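PDB 2WAD: penicillin-binding protein 2B from Streptococcus pneumoniae, which is thought to act as a transpeptidase, forming peptide cross-links between neighbouring glycan strands of peripheral cell-wall peptidoglycan, and binds penicillin. Local coordinates for residues A242-E247 and S251-G256; S179-V184 and G190-D195. One frame throughout, in Å; residues are numbered along the deposited sequence.

Overall arrangement
Following the chain from the N terminus, contact 2 comes first: helix 169-182 ends, the chain turns through five residues after V184, and 190-195 comes back past the helix end, its first two residues finishing strand 189-191. Contact 1 closes later, after helix 231-234, where the loop 242-247 folds against helix 249-255 across a link of three residues. Both are short local closures, one after the other, neither nesting nor crossing. The centres of contact 1 and contact 2 lie about 19 Å apart. The nearest atoms of contact 1 and contact 2 are about 8 Å apart, so the two do not touch. Still, E240 and K241, just ahead of contact 1, reach T191 and A193 of contact 2, which joins the two regions within the dimerisation domain.

Contact 1. Residues A242-E247 and S251-G256; sequences AGLPAE and SYLKKG. Unlike the reference sequence in segment 251-256: S251 (reference Ala).
L244 and Y252 are the points where the two backbones come nearest, with L244 CA 7.8 Å from Y252 CA. Segment 242-247 is an irregular loop, and only three residues separate it from 251-256, which holds most of the short helix 249-255 and the residue after it. In the helix, K255 N bonds to S251 O and G256 N to Y252 O, after which the chain leaves helical geometry at G256 with a phi of 144°. At that angle a side chain would press on the carbonyl O of K255, a difficulty glycine does not have.

No hydrogen bond crosses between the segments; they meet through apolar groups. The side chain of L244 comes in at a slant to Y252, and its CD1 does the touching: it presses on Y252 CB at 3.4 Å and lies 4.1 Å from Y252 CG, so it meets the root of the tyrosine. The same methyl has L253 as a looser neighbour, L244 CD1 to L253 CD2 being 4.4 Å. Further out along the tyrosine, P245 runs across it nearly at a right angle and sets its CG 4.0 Å from Y252 CE2 and 4.2 Å from Y252 OH. With chi1 at -55°, Y252 CG sits beside its own backbone N, which swings the ring back toward the earlier residues of the helix and brings its outer half to P245.

V263 completes the cluster, touching L244, P245 and Y252, while a backbone hydrogen bond joins L244 to L259. Away from the loop, S251 OG makes a weak hydrogen bond to E248 OE1. What results is a shallow apolar patch at the surface of the dimerisation domain, in which the loop entering a short helix folds back onto that helix, far from the active-site serine and the zinc site.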
ATOM      1  N   ALA A 242      21.201  -1.748  -9.176  1.00 67.22           N
ATOM      2  CA  ALA A 242      20.687  -2.947  -8.514  1.00 68.31           C
ATOM      3  C   ALA A 242      19.598  -3.634  -9.335  1.00 69.44           C
ATOM      4  O   ALA A 242      18.564  -4.021  -8.790  1.00 72.10           O
ATOM      5  CB  ALA A 242      20.162  -2.613  -7.115  1.00 67.47           C
ATOM      6  N   GLY A 243      19.850  -3.795 -10.630  1.00 69.76           N
ATOM      7  CA  GLY A 243      18.863  -4.262 -11.602  1.00 71.32           C
ATOM      8  C   GLY A 243      17.511  -4.723 -11.094  1.00 72.82           C
ATOM      9  O   GLY A 243      16.707  -3.933 -10.579  1.00 73.89           O
ATOM     10  N   LEU A 244      17.239  -6.013 -11.265  1.00 72.20           N
ATOM     11  CA  LEU A 244      16.015  -6.592 -10.727  1.00 70.91           C
ATOM     12  C   LEU A 244      16.252  -6.981  -9.278  1.00 70.96           C
ATOM     13  O   LEU A 244      17.391  -7.188  -8.866  1.00 71.67           O
ATOM     14  CB  LEU A 244      15.592  -7.826 -11.523  1.00 70.28           C
ATOM     15  CG  LEU A 244      15.115  -7.641 -12.964  1.00 68.74           C
ATOM     16  CD1 LEU A 244      14.500  -8.935 -13.468  1.00 64.73           C
ATOM     17  CD2 LEU A 244      14.130  -6.492 -13.087  1.00 67.25           C
ATOM     18  N   PRO A 245      15.170  -7.043  -8.492  1.00 71.03           N
ATOM     19  CA  PRO A 245      15.227  -7.677  -7.179  1.00 70.58           C
ATOM     20  C   PRO A 245      15.532  -9.170  -7.320  1.00 69.08           C
ATOM     21  O   PRO A 245      14.861  -9.867  -8.084  1.00 69.94           O
ATOM     22  CB  PRO A 245      13.816  -7.452  -6.614  1.00 71.00           C
ATOM     23  CG  PRO A 245      12.970  -6.982  -7.775  1.00 71.47           C
ATOM     24  CD  PRO A 245      13.909  -6.315  -8.718  1.00 71.03           C
ATOM     25  N   ALA A 246      16.536  -9.656  -6.595  1.00 67.13           N
ATOM     26  CA  ALA A 246      16.967 -11.050  -6.716  1.00 64.70           C
ATOM     27  C   ALA A 246      15.932 -12.063  -6.218  1.00 63.54           C
ATOM     28  O   ALA A 246      15.857 -13.171  -6.752  1.00 62.45           O
ATOM     29  CB  ALA A 246      18.308 -11.257  -6.022  1.00 63.57           C
ATOM     30  N   GLU A 247      15.137 -11.690  -5.215  1.00 61.06           N
ATOM     31  CA  GLU A 247      14.105 -12.583  -4.676  1.00 61.25           C
ATOM     32  C   GLU A 247      13.118 -13.000  -5.754  1.00 61.25           C
ATOM     33  O   GLU A 247      12.642 -14.135  -5.762  1.00 61.13           O
ATOM     34  CB  GLU A 247      13.274 -11.934  -3.560  1.00 59.82           C
ATOM     35  CG  GLU A 247      13.951 -10.835  -2.785  1.00 60.45           C
ATOM     36  CD  GLU A 247      13.904  -9.505  -3.494  1.00 54.87           C
ATOM     37  OE1 GLU A 247      12.869  -8.822  -3.374  1.00 48.48           O
ATOM     38  OE2 GLU A 247      14.914  -9.145  -4.143  1.00 59.13           O
ATOM     39  N   SER A 251      10.510 -14.440 -11.605  1.00 68.94           N
ATOM     40  CA  SER A 251       9.246 -13.871 -12.047  1.00 67.11           C
ATOM     41  C   SER A 251       9.446 -12.928 -13.237  1.00 66.35           C
ATOM     42  O   SER A 251       8.750 -13.029 -14.244  1.00 66.47           O
ATOM     43  CB  SER A 251       8.539 -13.144 -10.897  1.00 66.81           C
ATOM     44  OG  SER A 251       8.132 -14.027  -9.862  1.00 66.32           O
ATOM     45  N   TYR A 252      10.415 -12.027 -13.140  1.00 66.13           N
ATOM     46  CA  TYR A 252      10.534 -10.932 -14.104  1.00 66.48           C
ATOM     47  C   TYR A 252      11.184 -11.300 -15.449  1.00 67.10           C
ATOM     48  O   TYR A 252      10.789 -10.755 -16.484  1.00 65.48           O
ATOM     49  CB  TYR A 252      11.218  -9.703 -13.489  1.00 66.52           C
ATOM     50  CG  TYR A 252      10.593  -9.142 -12.220  1.00 68.93           C
ATOM     51  CD1 TYR A 252       9.755  -8.024 -12.251  1.00 67.93           C
ATOM     52  CD2 TYR A 252      10.878  -9.708 -10.980  1.00 72.49           C
ATOM     53  CE1 TYR A 252       9.202  -7.505 -11.078  1.00 69.16           C
ATOM     54  CE2 TYR A 252      10.325  -9.200  -9.808  1.00 74.69           C
ATOM     55  CZ  TYR A 252       9.492  -8.101  -9.863  1.00 69.81           C
ATOM     56  OH  TYR A 252       8.965  -7.617  -8.685  1.00 78.77           O
ATOM     57  N   LEU A 253      12.179 -12.192 -15.441  1.00 66.52           N
ATOM     58  CA  LEU A 253      12.779 -12.697 -16.683  1.00 67.12           C
ATOM     59  C   LEU A 253      11.705 -13.422 -17.488  1.00 67.55           C
ATOM     60  O   LEU A 253      11.582 -13.244 -18.704  1.00 66.45           O
ATOM     61  CB  LEU A 253      13.924 -13.675 -16.403  1.00 65.52           C
ATOM     62  CG  LEU A 253      15.278 -13.139 -15.934  1.00 65.82           C
ATOM     63  CD1 LEU A 253      16.347 -14.184 -16.187  1.00 62.82           C
ATOM     64  CD2 LEU A 253      15.639 -11.828 -16.617  1.00 61.82           C
ATOM     65  N   LYS A 254      10.949 -14.243 -16.762  1.00 67.83           N
ATOM     66  CA  LYS A 254       9.801 -14.989 -17.260  1.00 68.06           C
ATOM     67  C   LYS A 254       8.772 -14.045 -17.878  1.00 67.89           C
ATOM     68  O   LYS A 254       8.509 -14.107 -19.077  1.00 66.66           O
ATOM     69  CB  LYS A 254       9.174 -15.734 -16.082  1.00 68.21           C
ATOM     70  CG  LYS A 254       8.435 -17.013 -16.410  1.00 71.47           C
ATOM     71  CD  LYS A 254       8.122 -17.739 -15.111  1.00 72.04           C
ATOM     72  CE  LYS A 254       6.799 -18.472 -15.184  1.00 71.27           C
ATOM     73  NZ  LYS A 254       6.445 -18.955 -13.828  1.00 69.36           N
ATOM     74  N   LYS A 255       8.192 -13.170 -17.059  1.00 69.44           N
ATOM     75  CA  LYS A 255       7.166 -12.244 -17.538  1.00 69.15           C
ATOM     76  C   LYS A 255       7.616 -11.530 -18.808  1.00 69.55           C
ATOM     77  O   LYS A 255       6.784 -11.154 -19.632  1.00 70.34           O
ATOM     78  CB  LYS A 255       6.739 -11.238 -16.464  1.00 69.20           C
ATOM     79  CG  LYS A 255       5.615 -11.722 -15.556  1.00 68.76           C
ATOM     80  CD  LYS A 255       5.058 -10.587 -14.697  1.00 72.07           C
ATOM     81  CE  LYS A 255       3.968 -11.078 -13.754  1.00 67.64           C
ATOM     82  NZ  LYS A 255       3.051  -9.976 -13.360  1.00 68.54           N
ATOM     83  N   GLY A 256       8.923 -11.355 -18.977  1.00 68.63           N
ATOM     84  CA  GLY A 256       9.458 -10.839 -20.232  1.00 67.13           C
ATOM     85  C   GLY A 256      10.653  -9.920 -20.085  1.00 67.18           C
ATOM     86  O   GLY A 256      11.282  -9.551 -21.077  1.00 66.67           O
TER

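Contact 2. Residues S179-V184 and G190-D195; sequences SQLNAV and GTIATD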
ATOM      1  N   SER A 179      34.182  -6.224 -15.528  1.00 45.04           N
ATOM      2  CA  SER A 179      32.949  -6.863 -15.060  1.00 46.58           C
ATOM      3  C   SER A 179      31.723  -6.135 -15.623  1.00 46.71           C
ATOM      4  O   SER A 179      30.777  -6.749 -16.122  1.00 47.38           O
ATOM      5  CB  SER A 179      32.899  -6.947 -13.525  1.00 46.51           C
ATOM      6  OG  SER A 179      34.173  -7.261 -12.981  1.00 50.94           O
ATOM      7  N   GLN A 180      31.751  -4.810 -15.559  1.00 47.66           N
ATOM      8  CA  GLN A 180      30.693  -3.988 -16.134  1.00 46.63           C
ATOM      9  C   GLN A 180      30.500  -4.268 -17.630  1.00 46.71           C
ATOM     10  O   GLN A 180      29.373  -4.458 -18.074  1.00 46.40           O
ATOM     11  CB  GLN A 180      31.033  -2.511 -15.929  1.00 47.80           C
ATOM     12  CG  GLN A 180      31.150  -2.082 -14.477  1.00 50.87           C
ATOM     13  CD  GLN A 180      29.798  -1.938 -13.836  1.00 57.17           C
ATOM     14  OE1 GLN A 180      28.953  -1.169 -14.303  1.00 60.63           O
ATOM     15  NE2 GLN A 180      29.572  -2.694 -12.768  1.00 62.02           N
ATOM     16  N   LEU A 181      31.583  -4.277 -18.410  1.00 44.42           N
ATOM     17  CA  LEU A 181      31.473  -4.520 -19.852  1.00 43.64           C
ATOM     18  C   LEU A 181      30.990  -5.941 -20.157  1.00 43.68           C
ATOM     19  O   LEU A 181      30.079  -6.138 -20.970  1.00 43.27           O
ATOM     20  CB  LEU A 181      32.789  -4.224 -20.585  1.00 43.22           C
ATOM     21  CG  LEU A 181      33.441  -2.858 -20.343  1.00 42.00           C
ATOM     22  CD1 LEU A 181      34.858  -2.876 -20.828  1.00 33.58           C
ATOM     23  CD2 LEU A 181      32.660  -1.713 -20.973  1.00 36.83           C
ATOM     24  N   ASN A 182      31.606  -6.920 -19.502  1.00 43.38           N
ATOM     25  CA  ASN A 182      31.230  -8.326 -19.653  1.00 45.75           C
ATOM     26  C   ASN A 182      29.759  -8.615 -19.366  1.00 46.09           C
ATOM     27  O   ASN A 182      29.175  -9.508 -19.972  1.00 46.47           O
ATOM     28  CB  ASN A 182      32.092  -9.219 -18.761  1.00 44.06           C
ATOM     29  CG  ASN A 182      32.305 -10.587 -19.353  1.00 47.60           C
ATOM     30  OD1 ASN A 182      32.460 -10.732 -20.567  1.00 48.79           O
ATOM     31  ND2 ASN A 182      32.340 -11.600 -18.500  1.00 47.21           N
ATOM     32  N   ALA A 183      29.167  -7.857 -18.449  1.00 46.80           N
ATOM     33  CA  ALA A 183      27.790  -8.074 -18.043  1.00 47.58           C
ATOM     34  C   ALA A 183      26.758  -7.728 -19.117  1.00 46.73           C
ATOM     35  O   ALA A 183      25.583  -8.054 -18.977  1.00 47.15           O
ATOM     36  CB  ALA A 183      27.510  -7.278 -16.774  1.00 49.85           C
ATOM     37  N   VAL A 184      27.182  -7.061 -20.184  1.00 45.72           N
ATOM     38  CA  VAL A 184      26.258  -6.551 -21.200  1.00 43.47           C
ATOM     39  C   VAL A 184      26.007  -7.621 -22.260  1.00 43.55           C
ATOM     40  O   VAL A 184      26.955  -8.223 -22.752  1.00 40.40           O
ATOM     41  CB  VAL A 184      26.874  -5.307 -21.880  1.00 44.55           C
ATOM     42  CG1 VAL A 184      25.974  -4.766 -22.997  1.00 42.37           C
ATOM     43  CG2 VAL A 184      27.169  -4.241 -20.831  1.00 40.83           C
ATOM     44  N   GLY A 190      24.334  -1.245 -22.155  1.00 38.85           N
ATOM     45  CA  GLY A 190      24.187  -1.085 -20.703  1.00 37.68           C
ATOM     46  C   GLY A 190      25.074   0.043 -20.201  1.00 38.38           C
ATOM     47  O   GLY A 190      26.038   0.427 -20.867  1.00 39.04           O
ATOM     48  N   THR A 191      24.742   0.564 -19.027  1.00 37.80           N
ATOM     49  CA  THR A 191      25.458   1.653 -18.379  1.00 39.06           C
ATOM     50  C   THR A 191      26.687   1.155 -17.621  1.00 40.01           C
ATOM     51  O   THR A 191      26.611   0.143 -16.909  1.00 39.62           O
ATOM     52  CB  THR A 191      24.514   2.394 -17.405  1.00 40.04           C
ATOM     53  OG1 THR A 191      23.589   3.176 -18.163  1.00 41.10           O
ATOM     54  CG2 THR A 191      25.280   3.312 -16.458  1.00 39.63           C
ATOM     55  N   ILE A 192      27.809   1.862 -17.789  1.00 39.97           N
ATOM     56  CA  ILE A 192      29.071   1.537 -17.107  1.00 39.32           C
ATOM     57  C   ILE A 192      29.234   2.408 -15.861  1.00 39.80           C
ATOM     58  O   ILE A 192      29.682   3.556 -15.944  1.00 40.54           O
ATOM     59  CB  ILE A 192      30.298   1.735 -18.014  1.00 37.28           C
ATOM     60  CG1 ILE A 192      30.190   0.862 -19.267  1.00 40.36           C
ATOM     61  CG2 ILE A 192      31.573   1.402 -17.266  1.00 36.70           C
ATOM     62  CD1 ILE A 192      29.569  -0.512 -19.012  1.00 39.83           C
ATOM     63  N   ALA A 193      28.856   1.864 -14.710  1.00 39.21           N
ATOM     64  CA  ALA A 193      28.890   2.630 -13.473  1.00 39.46           C
ATOM     65  C   ALA A 193      30.292   3.064 -13.053  1.00 39.78           C
ATOM     66  O   ALA A 193      31.238   2.274 -13.007  1.00 40.19           O
ATOM     67  CB  ALA A 193      28.177   1.883 -12.354  1.00 41.24           C
ATOM     68  N   THR A 194      30.416   4.351 -12.762  1.00 40.14           N
ATOM     69  CA  THR A 194      31.690   4.934 -12.376  1.00 43.42           C
ATOM     70  C   THR A 194      31.385   5.971 -11.299  1.00 43.40           C
ATOM     71  O   THR A 194      30.220   6.271 -11.074  1.00 41.69           O
ATOM     72  CB  THR A 194      32.354   5.608 -13.597  1.00 42.75           C
ATOM     73  OG1 THR A 194      33.698   5.965 -13.270  1.00 50.24           O
ATOM     74  CG2 THR A 194      31.589   6.856 -14.005  1.00 43.81           C
ATOM     75  N   ASP A 195      32.407   6.500 -10.628  1.00 46.05           N
ATOM     76  CA  ASP A 195      32.214   7.684  -9.785  1.00 47.79           C
ATOM     77  C   ASP A 195      31.690   8.821 -10.650  1.00 49.75           C
ATOM     78  O   ASP A 195      32.124   8.991 -11.787  1.00 49.73           O
ATOM     79  CB  ASP A 195      33.524   8.130  -9.127  1.00 46.65           C
ATOM     80  CG  ASP A 195      34.123   7.060  -8.235  1.00 46.30           C
ATOM     81  OD1 ASP A 195      33.397   6.114  -7.865  1.00 50.98           O
ATOM     82  OD2 ASP A 195      35.321   7.163  -7.899  1.00 41.61           O
TER
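Q180 and I192 bury the most surface here, and V184 follows. Q180 lies in the last turn of helix 169-182, its CA 5.8 Å from I192 CA, where the chain has come back along strand 189-191. The glutamine bends at chi2 (-76°), which turns its amide oxygen toward the backbone of I192 and A193. OE1 then accepts the A193 N-H at 3.1 Å from A193 N to Q180 OE1, with a moderately bent N-H...O angle of 149°. The donor stands 40° out of the amide's carbonyl plane, so it approaches from above that plane. A193 CB rests near the same oxygen.

I192 packs against the helix with its CD1, which lies 4.0 Å from Q180 CB and 3.9 Å from L181 CD2, and the L181 and I192 side chains cross at about a right angle. Helix 90-100 packs on the leucine through L93, I96 and A97, while F82 of strand 72-83 touches L181, V184 and I192.

At the other end V184, just past the helix, puts CG1 4.0 Å from G190 N, within the short strand 189-191. R84 NH1 bonds to V184 O, and E240 OE2 takes the T191 hydroxyl. This is a helix-turn-strand unit: the end of the helix packs against the end of edge strand 189-191 and the residues that follow it, in the small antiparallel sheet of the dimerisation domain, and the Q180 side chain ties it to the departing backbone.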